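Side-chain contact in exopolygalacturonate lyase (Vibrio vulnificus, PDB 5A29), which probably cleaves pectic polysaccharides by beta-elimination, as a manganese-binding member of polysaccharide lyase family 2: residues Leu526-Asp529 with Ala530-Gly534. Residues are numbered along the deposited sequence; the frame is centred on the assembly and turned at random.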
# COMPACT_ATOMS: atom_id res chain seq x y z
N LEU A 526 9.38 -14.08 9.05
CA LEU A 526 10.49 -13.63 9.89
C LEU A 526 10.04 -12.81 11.06
O LEU A 526 10.70 -12.77 12.15
CB LEU A 526 11.49 -12.86 9.06
CG LEU A 526 12.11 -13.73 7.98
CD1 LEU A 526 13.07 -12.85 7.19
CD2 LEU A 526 12.88 -14.95 8.59
N THR A 527 8.88 -12.16 10.92
CA THR A 527 8.38 -11.33 12.08
C THR A 527 7.93 -12.35 13.16
O THR A 527 8.08 -12.14 14.39
CB THR A 527 7.21 -10.40 11.61
OG1 THR A 527 7.71 -9.51 10.57
CG2 THR A 527 6.71 -9.47 12.79
N LEU A 528 7.29 -13.46 12.74
CA LEU A 528 6.95 -14.46 13.72
C LEU A 528 8.22 -15.03 14.37
O LEU A 528 8.25 -15.22 15.63
CB LEU A 528 6.13 -15.57 13.10
CG LEU A 528 5.88 -16.80 13.96
CD1 LEU A 528 5.18 -16.43 15.27
CD2 LEU A 528 5.05 -17.90 13.26
N ASP A 529 9.23 -15.30 13.55
CA ASP A 529 10.47 -15.88 14.13
C ASP A 529 11.08 -14.86 15.12
O ASP A 529 11.60 -15.25 16.18
CB ASP A 529 11.51 -16.06 13.05
CG ASP A 529 12.61 -16.98 13.50
OD1 ASP A 529 12.29 -18.16 13.88
OD2 ASP A 529 13.76 -16.53 13.42
N ALA A 530 11.09 -13.58 14.74
CA ALA A 530 11.55 -12.55 15.69
C ALA A 530 10.77 -12.58 16.99
O ALA A 530 11.37 -12.43 18.08
CB ALA A 530 11.50 -11.16 15.02
N THR A 531 9.46 -12.80 16.94
CA THR A 531 8.60 -12.75 18.11
C THR A 531 8.97 -13.97 18.97
O THR A 531 9.00 -13.88 20.19
CB THR A 531 7.08 -12.81 17.74
OG1 THR A 531 6.73 -11.68 16.92
CG2 THR A 531 6.21 -12.74 18.92
N LEU A 532 9.18 -15.13 18.35
CA LEU A 532 9.64 -16.31 19.14
C LEU A 532 10.98 -16.08 19.83
O LEU A 532 11.25 -16.72 20.87
CB LEU A 532 9.72 -17.58 18.22
CG LEU A 532 8.40 -17.99 17.56
CD1 LEU A 532 8.55 -19.25 16.60
CD2 LEU A 532 7.33 -18.30 18.58
N LYS A 533 11.83 -15.21 19.28
CA LYS A 533 13.15 -14.94 19.81
C LYS A 533 13.13 -13.62 20.64
O LYS A 533 14.16 -13.11 20.99
CB LYS A 533 14.18 -14.87 18.71
CG LYS A 533 14.35 -16.22 18.00
CD LYS A 533 15.10 -16.03 16.68
CE LYS A 533 15.46 -17.45 16.23
NZ LYS A 533 15.97 -17.36 14.85
N GLY A 534 11.94 -13.13 20.98
CA GLY A 534 11.78 -11.85 21.73
C GLY A 534 12.35 -10.62 21.07
O GLY A 534 12.77 -9.71 21.76
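Two donors of one residue converge on the carbonyl oxygen of Thr527: the amide N of Thr531 lies 3.0 Å from Thr527 O, and the hydroxyl OG1 of Thr531 lies 2.9 Å from the same Thr527 O. They arrive from opposite faces of the carbonyl plane, each tilted well out of it, so the oxygen is gripped twice without the donors competing for one position. The first torsion of Thr531 (chi1 -61°) makes this possible by setting OG1 beside its own backbone N, turned toward the preceding turn, where Thr527 O lies; the same hydroxyl also bonds to Thr536 OG1 beyond the turn. One residue pair further on, Leu528 and Leu532 meet through CD1 and CG at 4.2 Å, and both pack on Arg32 of helix 27-46.

This is the C-terminal end of helix 521-532, closed by a Schellman motif in which Gly534, with positive phi, is the C-prime residue: the amide of Lys535 goes back to Ala530 O, and inside that bond Gly534 N reaches Thr531 O at 3.1 Å. The backbone bond from Lys533 N to Asp529 O is weak and bent, consistent with Lys533 leaving helical geometry.

On another side of the helix, an i to i+4 salt bridge joins Asp529 to Lys533. Asp529 swings CG anti to its backbone nitrogen (chi1 -164°), while the extended Lys533 chain brings NZ to 2.8 Å from Asp529 OD2, on the syn side and 20° out of the carboxylate plane. Tyr25 OH holds the other oxygen, OD1, and Lys533 NZ also donates to Val100 O of helix 88-101.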